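Local coordinates for protein P35 antigen (Borrelia burgdorferi, PDB 4ALY) that is an outer surface lipoprotein that the Lyme disease spirochaete needs to establish infection after a tick bite, at residues 106-111 and 152-157; 160-165 and 240-245; 166-171 and 247-252; 171-176 and 218-223. All coordinates share one frame; numbering follows the deposited sequence.

Contact 1. Residues 106-111 and 152-157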
loop_
_atom_site.group_PDB
_atom_site.type_symbol
_atom_site.label_atom_id
_atom_site.label_comp_id
_atom_site.label_asym_id
_atom_site.label_seq_id
_atom_site.Cartn_x
_atom_site.Cartn_y
_atom_site.Cartn_z
ATOM N N ARG A 106 16.544 -6.479 -1.127
ATOM C CA ARG A 106 16.570 -7.520 -2.113
ATOM C C ARG A 106 17.230 -8.835 -1.636
ATOM O O ARG A 106 16.680 -9.897 -1.918
ATOM C CB ARG A 106 17.256 -7.024 -3.354
ATOM C CG ARG A 106 17.716 -8.165 -4.211
ATOM C CD ARG A 106 18.641 -7.621 -5.275
ATOM N NE ARG A 106 18.342 -8.226 -6.542
ATOM C CZ ARG A 106 18.350 -7.581 -7.704
ATOM N NH1 ARG A 106 18.679 -6.271 -7.799
ATOM N NH2 ARG A 106 17.995 -8.275 -8.780
ATOM N N ALA A 107 18.360 -8.776 -0.920
ATOM C CA ALA A 107 19.128 -10.022 -0.620
ATOM C C ALA A 107 18.332 -11.027 0.198
ATOM O O ALA A 107 18.484 -12.206 -0.039
ATOM C CB ALA A 107 20.474 -9.714 0.091
ATOM N N GLU A 108 17.500 -10.557 1.166
ATOM C CA GLU A 108 16.795 -11.440 2.117
ATOM C C GLU A 108 15.313 -11.457 2.028
ATOM O O GLU A 108 14.663 -12.289 2.721
ATOM C CB GLU A 108 17.039 -11.057 3.565
ATOM C CG GLU A 108 18.439 -10.635 3.918
ATOM C CD GLU A 108 19.415 -11.755 3.861
ATOM O OE1 GLU A 108 19.021 -12.900 3.475
ATOM O OE2 GLU A 108 20.581 -11.484 4.210
ATOM N N ILE A 109 14.734 -10.518 1.278
ATOM C CA ILE A 109 13.284 -10.482 1.155
ATOM C C ILE A 109 12.939 -10.645 -0.301
ATOM O O ILE A 109 12.477 -11.721 -0.714
ATOM C CB ILE A 109 12.704 -9.179 1.759
ATOM C CG1 ILE A 109 13.372 -8.874 3.092
ATOM C CG2 ILE A 109 11.164 -9.232 1.891
ATOM C CD1 ILE A 109 12.922 -7.584 3.769
ATOM N N PHE A 110 13.169 -9.614 -1.132
ATOM C CA PHE A 110 12.489 -9.626 -2.433
ATOM C C PHE A 110 12.964 -10.824 -3.246
ATOM O O PHE A 110 12.231 -11.464 -4.018
ATOM C CB PHE A 110 12.697 -8.332 -3.195
ATOM C CG PHE A 110 12.125 -7.107 -2.530
ATOM C CD1 PHE A 110 11.041 -7.180 -1.671
ATOM C CD2 PHE A 110 12.640 -5.847 -2.840
ATOM C CE1 PHE A 110 10.486 -6.033 -1.104
ATOM C CE2 PHE A 110 12.070 -4.673 -2.316
ATOM C CZ PHE A 110 10.996 -4.761 -1.438
ATOM N N SER A 111 14.204 -11.197 -3.033
ATOM C CA SER A 111 14.662 -12.353 -3.833
ATOM C C SER A 111 14.288 -13.716 -3.191
ATOM O O SER A 111 14.709 -14.706 -3.711
ATOM C CB SER A 111 16.154 -12.273 -4.169
ATOM O OG SER A 111 16.900 -12.533 -3.008
ATOM N N ILE A 152 14.931 -4.693 9.435
ATOM C CA ILE A 152 14.279 -5.400 10.485
ATOM C C ILE A 152 13.543 -6.633 9.900
ATOM O O ILE A 152 13.598 -7.722 10.453
ATOM C CB ILE A 152 13.315 -4.418 11.137
ATOM C CG1 ILE A 152 14.117 -3.258 11.814
ATOM C CG2 ILE A 152 12.287 -5.094 12.028
ATOM C CD1 ILE A 152 13.178 -2.151 12.245
ATOM N N LEU A 153 12.842 -6.437 8.784
ATOM C CA LEU A 153 12.034 -7.476 8.189
ATOM C C LEU A 153 12.931 -8.539 7.558
ATOM O O LEU A 153 12.518 -9.659 7.432
ATOM C CB LEU A 153 11.071 -6.913 7.146
ATOM C CG LEU A 153 9.880 -6.074 7.621
ATOM C CD1 LEU A 153 9.004 -5.627 6.450
ATOM C CD2 LEU A 153 9.052 -6.696 8.738
ATOM N N SER A 154 14.158 -8.190 7.205
ATOM C CA SER A 154 15.108 -9.129 6.665
ATOM C C SER A 154 15.522 -10.080 7.768
ATOM O O SER A 154 15.985 -11.207 7.485
ATOM C CB SER A 154 16.378 -8.402 6.262
ATOM O OG SER A 154 16.259 -7.832 4.993
ATOM N N LYS A 155 15.417 -9.652 9.019
ATOM C CA LYS A 155 15.844 -10.546 10.092
ATOM C C LYS A 155 14.823 -11.683 10.163
ATOM O O LYS A 155 15.221 -12.828 10.321
ATOM C CB LYS A 155 16.003 -9.826 11.410
ATOM C CG LYS A 155 17.224 -8.910 11.438
ATOM C CD LYS A 155 17.537 -8.539 12.872
ATOM C CE LYS A 155 19.026 -8.287 13.036
ATOM N NZ LYS A 155 19.210 -7.504 14.275
ATOM N N LEU A 156 13.528 -11.354 9.973
ATOM C CA LEU A 156 12.451 -12.328 9.938
ATOM C C LEU A 156 12.444 -13.142 8.649
ATOM O O LEU A 156 12.197 -14.340 8.671
ATOM C CB LEU A 156 11.100 -11.630 10.038
ATOM C CG LEU A 156 10.680 -11.042 11.366
ATOM C CD1 LEU A 156 9.417 -10.172 11.237
ATOM C CD2 LEU A 156 10.545 -12.168 12.429
ATOM N N SER A 157 12.673 -12.505 7.516
ATOM C CA SER A 157 12.608 -13.220 6.252
ATOM C C SER A 157 13.732 -14.300 6.141
ATOM O O SER A 157 13.604 -15.316 5.438
ATOM C CB SER A 157 12.635 -12.213 5.101
ATOM O OG SER A 157 12.486 -12.845 3.816
HETATM O O HOH W 1 17.434 -7.955 2.515
#
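Glu108 and Ile109 of the short helix 106-110 pack on Leu153, Ser154 and Ser157 in the last turns of helix 143-157. The setting is the all-helical fold of this Borrelia surface protein family. The two helices cross at 67°, with axes 8.4 Å apart at the closest point. The tight part is buried. Ile109 leads it with its ethyl branch: CG1 stands anti to the carbonyl carbon (chi1 -44°) and the chain runs on extended. This places CD1 3.9 Å from Leu153 CB. CD1 also lies 3.6 Å from OG of Ser154. Val166 and Leu170 of helix 163-189 pack on Ile109 from outside this pair. The looser side belongs to Glu108. Its CB and CG lie along Ser154, but the chain bends at chi2 and the carboxylate turns off helix 143-157. On this side a water accepts from Glu108 N and donates to Ser154 OG, which itself hydrogen-bonds to Gly150 O one turn back. The direct polar link is made by Ser157. Its hydroxyl stands anti to the backbone N, and OG donates to Glu108 O at a modelled 2.5 Å, so short that the exact length is doubtful.

Contact 2. Residues 160-165 and 240-245. With SO4 (sulfate ion), chain C.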
loop_
_atom_site.group_PDB
_atom_site.type_symbol
_atom_site.label_atom_id
_atom_site.label_comp_id
_atom_site.label_asym_id
_atom_site.label_seq_id
_atom_site.Cartn_x
_atom_site.Cartn_y
_atom_site.Cartn_z
ATOM N N SER A 160 12.416 -19.140 7.385
ATOM C CA SER A 160 11.314 -19.594 6.520
ATOM C C SER A 160 10.038 -19.757 7.244
ATOM O O SER A 160 9.013 -19.715 6.570
ATOM C CB SER A 160 11.567 -20.998 5.925
ATOM O OG SER A 160 12.950 -21.249 5.829
ATOM N N ASN A 161 10.028 -20.020 8.571
ATOM C CA ASN A 161 8.717 -19.964 9.260
ATOM C C ASN A 161 8.164 -18.592 9.383
ATOM O O ASN A 161 6.951 -18.443 9.574
ATOM C CB ASN A 161 8.752 -20.495 10.668
ATOM C CG ASN A 161 9.108 -21.876 10.669
ATOM O OD1 ASN A 161 10.301 -22.208 10.829
ATOM N ND2 ASN A 161 8.149 -22.705 10.253
ATOM N N TYR A 162 9.028 -17.575 9.328
ATOM C CA TYR A 162 8.483 -16.193 9.493
ATOM C C TYR A 162 8.389 -15.417 8.180
ATOM O O TYR A 162 7.872 -14.333 8.153
ATOM C CB TYR A 162 9.309 -15.451 10.507
ATOM C CG TYR A 162 9.397 -16.190 11.798
ATOM C CD1 TYR A 162 8.275 -16.857 12.328
ATOM C CD2 TYR A 162 10.582 -16.258 12.488
ATOM C CE1 TYR A 162 8.357 -17.519 13.522
ATOM C CE2 TYR A 162 10.689 -16.952 13.661
ATOM C CZ TYR A 162 9.568 -17.560 14.175
ATOM O OH TYR A 162 9.665 -18.194 15.397
ATOM N N ARG A 163 8.877 -15.989 7.093
ATOM C CA ARG A 163 8.925 -15.259 5.818
ATOM C C ARG A 163 7.527 -14.987 5.264
ATOM O O ARG A 163 7.288 -13.929 4.640
ATOM C CB ARG A 163 9.760 -16.028 4.805
ATOM C CG ARG A 163 9.719 -15.508 3.381
ATOM C CD ARG A 163 10.842 -16.067 2.557
ATOM N NE ARG A 163 12.109 -16.177 3.281
ATOM C CZ ARG A 163 13.014 -17.145 3.018
ATOM N NH1 ARG A 163 12.785 -18.033 2.075
ATOM N NH2 ARG A 163 14.143 -17.241 3.672
ATOM N N GLY A 164 6.580 -15.891 5.528
ATOM C CA GLY A 164 5.204 -15.729 5.013
ATOM C C GLY A 164 4.596 -14.444 5.519
ATOM O O GLY A 164 4.011 -13.642 4.738
ATOM N N LEU A 165 4.749 -14.201 6.829
ATOM C CA LEU A 165 4.129 -13.013 7.405
ATOM C C LEU A 165 4.727 -11.675 6.851
ATOM O O LEU A 165 3.965 -10.699 6.629
ATOM C CB LEU A 165 4.226 -13.087 8.885
ATOM C CG LEU A 165 3.632 -11.911 9.619
ATOM C CD1 LEU A 165 2.120 -11.794 9.349
ATOM C CD2 LEU A 165 3.925 -12.195 11.086
ATOM N N ASP A 240 16.330 -11.874 19.044
ATOM C CA ASP A 240 15.432 -12.998 19.183
ATOM C C ASP A 240 14.377 -12.890 18.130
ATOM O O ASP A 240 13.372 -12.233 18.335
ATOM C CB ASP A 240 14.803 -13.076 20.597
ATOM C CG ASP A 240 13.946 -14.329 20.792
ATOM O OD1 ASP A 240 13.131 -14.686 19.922
ATOM O OD2 ASP A 240 14.069 -14.988 21.823
ATOM N N VAL A 241 14.567 -13.605 17.029
ATOM C CA VAL A 241 13.658 -13.504 15.907
ATOM C C VAL A 241 12.219 -13.973 16.198
ATOM O O VAL A 241 11.285 -13.420 15.640
ATOM C CB VAL A 241 14.291 -14.141 14.654
ATOM C CG1 VAL A 241 14.597 -15.614 14.854
ATOM C CG2 VAL A 241 13.403 -13.897 13.439
ATOM N N SER A 242 12.017 -14.924 17.119
ATOM C CA SER A 242 10.646 -15.300 17.512
ATOM C C SER A 242 9.928 -14.162 18.147
ATOM O O SER A 242 8.737 -13.996 17.906
ATOM C CB SER A 242 10.605 -16.490 18.484
ATOM O OG SER A 242 10.716 -17.700 17.732
ATOM N N LYS A 243 10.605 -13.403 19.011
ATOM C CA LYS A 243 9.934 -12.297 19.713
ATOM C C LYS A 243 9.687 -11.268 18.622
ATOM O O LYS A 243 8.615 -10.726 18.556
ATOM C CB LYS A 243 10.805 -11.701 20.824
ATOM C CG LYS A 243 11.212 -12.676 21.908
ATOM C CD LYS A 243 11.331 -11.979 23.254
ATOM C CE LYS A 243 11.081 -12.929 24.441
ATOM N NZ LYS A 243 12.368 -13.479 24.930
ATOM N N LEU A 244 10.649 -11.117 17.687
ATOM C CA LEU A 244 10.497 -10.153 16.611
ATOM C C LEU A 244 9.240 -10.550 15.833
ATOM O O LEU A 244 8.359 -9.704 15.601
ATOM C CB LEU A 244 11.750 -10.010 15.737
ATOM C CG LEU A 244 11.562 -9.010 14.580
ATOM C CD1 LEU A 244 11.087 -7.622 15.103
ATOM C CD2 LEU A 244 12.767 -8.885 13.626
ATOM N N ASN A 245 9.150 -11.836 15.456
ATOM C CA ASN A 245 7.942 -12.344 14.820
ATOM C C ASN A 245 6.632 -12.021 15.588
ATOM O O ASN A 245 5.659 -11.577 14.984
ATOM C CB ASN A 245 8.043 -13.856 14.578
ATOM C CG ASN A 245 6.800 -14.399 13.919
ATOM O OD1 ASN A 245 6.524 -14.078 12.769
ATOM N ND2 ASN A 245 6.014 -15.204 14.670
HETATM S S SO4 C . 2.555 -16.790 13.510
HETATM O O1 SO4 C . 2.381 -16.536 12.075
HETATM O O2 SO4 C . 1.488 -17.737 13.779
HETATM O O3 SO4 C . 2.391 -15.618 14.405
HETATM O O4 SO4 C . 3.944 -17.337 13.665
HETATM O O HOH W 2 7.601 -12.436 10.244
#
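Tyr162 lays its ring against the side chain of Asn245. The ring and amide planes are 18° apart and stacked. CB of Asn245 sits over the ring centre, 3.7 Å from the centroid, in a CH-pi contact. The amide continues over the CD1 side, where Asn245 CG is 3.3 Å from Tyr162 CD1. A chi1 of -180° swings the Asn245 amide away from its own backbone N and across the ring. CB of Asn161 lies over the opposite face, toward the rim. Val241 CG2 meets the ring obliquely, 3.8 Å from Tyr162 CD2. At the edge of the ring, Tyr162 OH and Ser242 OG share a hydrogen bond of 2.6 Å. Leu165 adds CD2 beside Asn245 OD1. A water donates to both Tyr162 O and Asn245 OD1 and so bridges the two segments. Asn245 ND2 donates to O4 of a sulfate at 3.1 Å, an ion probably from the crystallisation liquor. The contact joins the start of helix 163-189 to the first turns of helix 241-250, whose N-cap is Asp240: its OD1 accepts from Lys243 N. Leu156 of helix 143-157 touches Tyr162, Val241 and Asn245. The chemistry is mixed. Stacking probably limits the rotation of the amide; its oxygen meets a water and its nitrogen, in this crystal, a sulfate, while the tyrosine hydroxyl ties the ring to the helix start.

Contact 3. Residues 166-171 and 247-252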
loop_
_atom_site.group_PDB
_atom_site.type_symbol
_atom_site.label_atom_id
_atom_site.label_comp_id
_atom_site.label_asym_id
_atom_site.label_seq_id
_atom_site.Cartn_x
_atom_site.Cartn_y
_atom_site.Cartn_z
ATOM N N VAL A 166 6.038 -11.701 6.550
ATOM C CA VAL A 166 6.756 -10.607 5.868
ATOM C C VAL A 166 6.187 -10.230 4.533
ATOM O O VAL A 166 5.820 -9.083 4.311
ATOM C CB VAL A 166 8.264 -10.887 5.750
ATOM C CG1 VAL A 166 8.932 -9.849 4.857
ATOM C CG2 VAL A 166 8.879 -10.927 7.148
ATOM N N LYS A 167 6.061 -11.222 3.674
ATOM C CA LYS A 167 5.393 -11.107 2.399
ATOM C C LYS A 167 3.950 -10.562 2.610
ATOM O O LYS A 167 3.618 -9.476 2.112
ATOM C CB LYS A 167 5.441 -12.490 1.718
ATOM C CG LYS A 167 4.857 -12.548 0.339
ATOM C CD LYS A 167 3.374 -12.843 0.417
ATOM C CE LYS A 167 2.757 -12.742 -0.976
ATOM N NZ LYS A 167 1.302 -12.451 -0.810
ATOM N N GLU A 168 3.129 -11.266 3.401
ATOM C CA GLU A 168 1.713 -10.893 3.627
ATOM C C GLU A 168 1.694 -9.375 3.996
ATOM O O GLU A 168 1.006 -8.550 3.370
ATOM C CB GLU A 168 1.189 -11.748 4.811
ATOM C CG GLU A 168 -0.220 -12.369 4.871
ATOM C CD GLU A 168 -0.267 -13.643 5.782
ATOM O OE1 GLU A 168 0.287 -14.714 5.357
ATOM O OE2 GLU A 168 -0.844 -13.617 6.933
ATOM N N THR A 169 2.479 -9.012 4.995
ATOM C CA THR A 169 2.547 -7.640 5.477
ATOM C C THR A 169 2.876 -6.617 4.361
ATOM O O THR A 169 2.228 -5.595 4.254
ATOM C CB THR A 169 3.601 -7.574 6.580
ATOM O OG1 THR A 169 3.238 -8.498 7.637
ATOM C CG2 THR A 169 3.774 -6.182 7.076
ATOM N N LEU A 170 3.844 -6.940 3.502
ATOM C CA LEU A 170 4.342 -5.984 2.555
ATOM C C LEU A 170 3.396 -5.922 1.357
ATOM O O LEU A 170 3.118 -4.863 0.781
ATOM C CB LEU A 170 5.780 -6.366 2.133
ATOM C CG LEU A 170 6.961 -6.082 3.086
ATOM C CD1 LEU A 170 8.295 -6.513 2.442
ATOM C CD2 LEU A 170 7.028 -4.606 3.483
ATOM N N ILE A 171 2.889 -7.076 0.986
ATOM C CA ILE A 171 2.136 -7.162 -0.236
ATOM C C ILE A 171 0.630 -7.016 -0.029
ATOM O O ILE A 171 -0.021 -6.234 -0.710
ATOM C CB ILE A 171 2.509 -8.468 -0.949
ATOM C CG1 ILE A 171 4.007 -8.329 -1.319
ATOM C CG2 ILE A 171 1.538 -8.729 -2.124
ATOM C CD1 ILE A 171 4.564 -9.463 -2.137
ATOM N N THR A 247 6.039 -9.548 17.600
ATOM C CA THR A 247 5.671 -8.158 17.512
ATOM C C THR A 247 5.134 -7.688 16.179
ATOM O O THR A 247 4.168 -6.939 16.151
ATOM C CB THR A 247 6.609 -7.201 18.245
ATOM O OG1 THR A 247 6.854 -6.050 17.436
ATOM C CG2 THR A 247 7.808 -7.866 18.679
ATOM N N LEU A 248 5.665 -8.208 15.085
ATOM C CA LEU A 248 5.052 -7.987 13.774
ATOM C C LEU A 248 3.575 -8.462 13.702
ATOM O O LEU A 248 2.706 -7.736 13.181
ATOM C CB LEU A 248 5.913 -8.648 12.678
ATOM C CG LEU A 248 5.427 -8.421 11.193
ATOM C CD1 LEU A 248 5.269 -6.902 10.907
ATOM C CD2 LEU A 248 6.236 -9.151 10.114
ATOM N N ARG A 249 3.315 -9.685 14.187
ATOM C CA ARG A 249 1.986 -10.327 14.315
ATOM C C ARG A 249 1.008 -9.476 15.118
ATOM O O ARG A 249 -0.140 -9.356 14.764
ATOM C CB ARG A 249 2.164 -11.632 15.099
ATOM C CG ARG A 249 1.246 -12.832 14.822
ATOM C CD ARG A 249 -0.103 -12.503 14.257
ATOM N NE ARG A 249 -0.345 -12.764 12.809
ATOM C CZ ARG A 249 0.175 -13.729 12.057
ATOM N NH1 ARG A 249 1.027 -14.587 12.552
ATOM N NH2 ARG A 249 -0.168 -13.841 10.801
ATOM N N SER A 250 1.446 -8.842 16.186
ATOM C CA SER A 250 0.485 -8.097 16.981
ATOM C C SER A 250 -0.265 -6.984 16.219
ATOM O O SER A 250 -1.414 -6.639 16.554
ATOM C CB SER A 250 1.142 -7.598 18.292
ATOM O OG SER A 250 2.258 -6.796 18.025
ATOM N N LYS A 251 0.374 -6.437 15.182
ATOM C CA LYS A 251 -0.212 -5.364 14.369
ATOM C C LYS A 251 -0.765 -5.925 13.079
ATOM O O LYS A 251 -1.284 -5.188 12.226
ATOM C CB LYS A 251 0.847 -4.302 14.056
ATOM C CG LYS A 251 1.503 -3.736 15.302
ATOM C CD LYS A 251 3.016 -3.671 15.114
ATOM C CE LYS A 251 3.754 -3.115 16.340
ATOM N NZ LYS A 251 3.036 -2.013 17.046
ATOM N N ASN A 252 -0.635 -7.224 12.886
ATOM C CA ASN A 252 -1.094 -7.768 11.634
ATOM C C ASN A 252 -1.741 -9.127 11.920
ATOM O O ASN A 252 -1.131 -10.157 11.651
ATOM C CB ASN A 252 0.089 -7.908 10.636
ATOM C CG ASN A 252 0.733 -6.557 10.260
ATOM O OD1 ASN A 252 0.203 -5.817 9.428
ATOM N ND2 ASN A 252 1.876 -6.248 10.851
#
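Leu248 packs its methyls on Thr169 and, more loosely, on Val166, within an all-helical bundle. The contact joins helix 163-189 to the C-terminal part of helix 241-250. Leu248 CD2 lies 3.9 Å from Thr169 OG1 and 4.4 Å from Val166 CG2. With chi1 at -176° the Leu248 side chain leaves its helix beside the carbonyl carbon, and both methyl branches face Thr169. Leu153 and Leu156 of helix 143-157 also pack on Leu248. The polar groups here are mostly satisfied within their own helices or by third parties. Thr169 OG1 bonds to Leu165 O, one turn back. The Thr169 and Asn252 side chains cross at about a right angle, with OG1 4.1 Å from CG, in packing only. Asn252 ND2 donates to Leu248 O at 2.9 Å, close to the amide plane, while OD1 has its strongest partner in Arg173. This probably steadies the turn after Leu248. The charged part is looser. The Glu168 chain is extended beyond CG and brings OE2 to the guanidinium edge of Arg249, 3.9 Å from NH2, a long salt bridge. The Arg249 chain bends at chi2 and chi3. Its NE donates to Asn252 O at 3.0 Å, in a bent bond (142°) with the oxygen 26° out of the guanidinium plane.

Contact 4. Residues 171-176 and 218-223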
loop_
_atom_site.group_PDB
_atom_site.type_symbol
_atom_site.label_atom_id
_atom_site.label_comp_id
_atom_site.label_asym_id
_atom_site.label_seq_id
_atom_site.Cartn_x
_atom_site.Cartn_y
_atom_site.Cartn_z
ATOM N N ILE A 171 2.889 -7.076 0.986
ATOM C CA ILE A 171 2.136 -7.162 -0.236
ATOM C C ILE A 171 0.630 -7.016 -0.029
ATOM O O ILE A 171 -0.021 -6.234 -0.710
ATOM C CB ILE A 171 2.509 -8.468 -0.949
ATOM C CG1 ILE A 171 4.007 -8.329 -1.319
ATOM C CG2 ILE A 171 1.538 -8.729 -2.124
ATOM C CD1 ILE A 171 4.564 -9.463 -2.137
ATOM N N ASN A 172 0.094 -7.742 0.926
ATOM C CA ASN A 172 -1.346 -7.800 1.087
ATOM C C ASN A 172 -1.803 -6.631 1.904
ATOM O O ASN A 172 -2.961 -6.229 1.743
ATOM C CB ASN A 172 -1.747 -9.092 1.768
ATOM C CG ASN A 172 -1.399 -10.326 0.934
ATOM O OD1 ASN A 172 -2.289 -11.004 0.523
ATOM N ND2 ASN A 172 -0.123 -10.581 0.658
ATOM N N ARG A 173 -0.894 -6.076 2.743
ATOM C CA ARG A 173 -1.172 -4.827 3.409
ATOM C C ARG A 173 -0.629 -3.578 2.643
ATOM O O ARG A 173 -1.419 -2.869 2.030
ATOM C CB ARG A 173 -0.923 -4.819 4.964
ATOM C CG ARG A 173 -1.013 -3.412 5.525
ATOM C CD ARG A 173 -1.758 -3.052 6.823
ATOM N NE ARG A 173 -1.008 -3.386 8.008
ATOM C CZ ARG A 173 -0.983 -2.672 9.135
ATOM N NH1 ARG A 173 -1.638 -1.526 9.271
ATOM N NH2 ARG A 173 -0.265 -3.135 10.150
ATOM N N GLY A 174 0.678 -3.303 2.660
ATOM C CA GLY A 174 1.184 -2.011 2.161
ATOM C C GLY A 174 1.017 -1.849 0.670
ATOM O O GLY A 174 0.407 -0.836 0.201
ATOM N N PHE A 175 1.483 -2.852 -0.091
ATOM C CA PHE A 175 1.266 -2.806 -1.542
ATOM C C PHE A 175 -0.243 -2.652 -1.829
ATOM O O PHE A 175 -0.635 -1.780 -2.637
ATOM C CB PHE A 175 1.875 -3.992 -2.260
ATOM C CG PHE A 175 1.370 -4.171 -3.655
ATOM C CD1 PHE A 175 1.972 -3.500 -4.725
ATOM C CD2 PHE A 175 0.299 -5.008 -3.910
ATOM C CE1 PHE A 175 1.495 -3.678 -6.008
ATOM C CE2 PHE A 175 -0.213 -5.174 -5.191
ATOM C CZ PHE A 175 0.385 -4.508 -6.247
ATOM N N SER A 176 -1.108 -3.417 -1.151
ATOM C CA SER A 176 -2.509 -3.513 -1.672
ATOM C C SER A 176 -3.248 -2.191 -1.543
ATOM O O SER A 176 -4.050 -1.855 -2.377
ATOM C CB SER A 176 -3.265 -4.624 -0.943
ATOM O OG SER A 176 -2.752 -5.858 -1.343
ATOM N N GLU A 218 -2.552 5.434 6.524
ATOM C CA GLU A 218 -2.013 6.127 7.705
ATOM C C GLU A 218 -1.722 5.152 8.823
ATOM O O GLU A 218 -0.786 5.324 9.569
ATOM C CB GLU A 218 -2.997 7.187 8.201
ATOM C CG GLU A 218 -2.355 8.198 9.097
ATOM C CD GLU A 218 -1.318 8.987 8.341
ATOM O OE1 GLU A 218 -1.629 9.364 7.167
ATOM O OE2 GLU A 218 -0.204 9.187 8.914
ATOM N N LYS A 219 -2.519 4.102 8.934
ATOM C CA LYS A 219 -2.307 3.172 10.007
ATOM C C LYS A 219 -1.149 2.228 9.635
ATOM O O LYS A 219 -0.412 1.776 10.502
ATOM C CB LYS A 219 -3.602 2.413 10.292
ATOM C CG LYS A 219 -3.535 1.697 11.617
ATOM C CD LYS A 219 -4.514 0.555 11.648
ATOM C CE LYS A 219 -4.405 -0.174 12.992
ATOM N NZ LYS A 219 -5.280 -1.373 12.906
ATOM N N TRP A 220 -0.982 1.960 8.341
ATOM C CA TRP A 220 0.198 1.243 7.803
ATOM C C TRP A 220 1.438 2.053 8.054
ATOM O O TRP A 220 2.471 1.520 8.441
ATOM C CB TRP A 220 -0.009 0.956 6.322
ATOM C CG TRP A 220 1.190 0.537 5.506
ATOM C CD1 TRP A 220 1.770 1.224 4.464
ATOM C CD2 TRP A 220 1.970 -0.719 5.609
ATOM N NE1 TRP A 220 2.812 0.505 3.922
ATOM C CE2 TRP A 220 2.997 -0.648 4.589
ATOM C CE3 TRP A 220 1.909 -1.862 6.434
ATOM C CZ2 TRP A 220 3.918 -1.689 4.391
ATOM C CZ3 TRP A 220 2.845 -2.907 6.233
ATOM C CH2 TRP A 220 3.833 -2.812 5.255
ATOM N N LEU A 221 1.338 3.364 7.897
ATOM C CA LEU A 221 2.503 4.224 8.151
ATOM C C LEU A 221 2.806 4.236 9.620
ATOM O O LEU A 221 3.982 4.178 10.015
ATOM C CB LEU A 221 2.293 5.662 7.634
ATOM C CG LEU A 221 2.229 5.908 6.094
ATOM C CD1 LEU A 221 1.573 7.250 5.744
ATOM C CD2 LEU A 221 3.636 5.822 5.526
ATOM N N LYS A 222 1.756 4.328 10.433
ATOM C CA LYS A 222 1.913 4.287 11.902
ATOM C C LYS A 222 2.461 2.932 12.471
ATOM O O LYS A 222 3.354 2.892 13.371
ATOM C CB LYS A 222 0.597 4.721 12.566
ATOM C CG LYS A 222 0.628 4.732 14.099
ATOM C CD LYS A 222 -0.074 3.512 14.709
ATOM C CE LYS A 222 -1.169 3.949 15.704
ATOM N NZ LYS A 222 -0.663 4.226 17.084
ATOM N N ASP A 223 1.933 1.819 11.979
ATOM C CA ASP A 223 2.427 0.529 12.523
ATOM C C ASP A 223 3.890 0.311 12.134
ATOM O O ASP A 223 4.618 -0.347 12.857
ATOM C CB ASP A 223 1.566 -0.690 12.114
ATOM C CG ASP A 223 0.154 -0.679 12.728
ATOM O OD1 ASP A 223 -0.043 -0.066 13.787
ATOM O OD2 ASP A 223 -0.768 -1.276 12.128
#
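The Trp220 indole has Gly174 on one face. CA of Gly174 lies 3.6 Å from the centroid of the five-membered ring, a CH-pi contact, and 3.3 Å from CE2. Arg173 CG comes in obliquely, 3.4 Å from Trp220 CE3. The guanidinium of Arg173 has that same CE3 over one face, toward the rim, with the two planes 60° apart. This is not a parallel stack. At its edge sits the carboxylate of Asp223. NH1 and NH2 of Arg173 both point at the single oxygen OD2, at 3.0 and 2.8 Å. They approach end-on, and OD2 lies close to the guanidinium plane. The NH2 bond uses the anti lone pair of OD2. The NH1 bond meets OD2 on the same anti side but well out of the carboxylate plane. The acid probably stabilises the positive charge of this buried arginine. Arg173 starts out opposite its backbone N (chi1 170°). The chain then bends at chi2 and chi3, which carries it along the indole to Asp223. These groups join helix 163-189 to helix 200-233, two long helices of the bundle, about 5 Å from the centre of the chain. Their local axes are 10.3 Å apart, and their N-to-C directions differ by 117°. Gly174 has no side chain, and this lets the indole lie directly on the backbone there. The polar ends have further partners. Trp220 NE1 hydrogen-bonds to Ser138 OG. Arg173 NH2 also bonds to Asn252 OD1, and Phe257 and Ile260 of helix 254-275 pack on Arg173.

How the contacts relate
Helix 163-189 runs through contacts 2, 3 and 4 in turn, and contacts 2 and 3 also share helix 241-250. Contact 1 joins the preceding helix 143-157 to helix 106-110. Centre to centre, contact 4 lies nearest the middle of the folded chain, about 5 Å away, and contact 2 farthest, at about 21 Å. Contacts 1, 3 and 4 are buried, while contact 2 is at the surface. Their chemistry differs. The ion pair of contact 4, built on a buried arginine, is short; the more exposed one of contact 3 is long. Contact 1 uses a serine-carbonyl bond and a water, contact 2 water and sulfate. Leu156, from a segment of contact 1, packs on contacts 2 and 3.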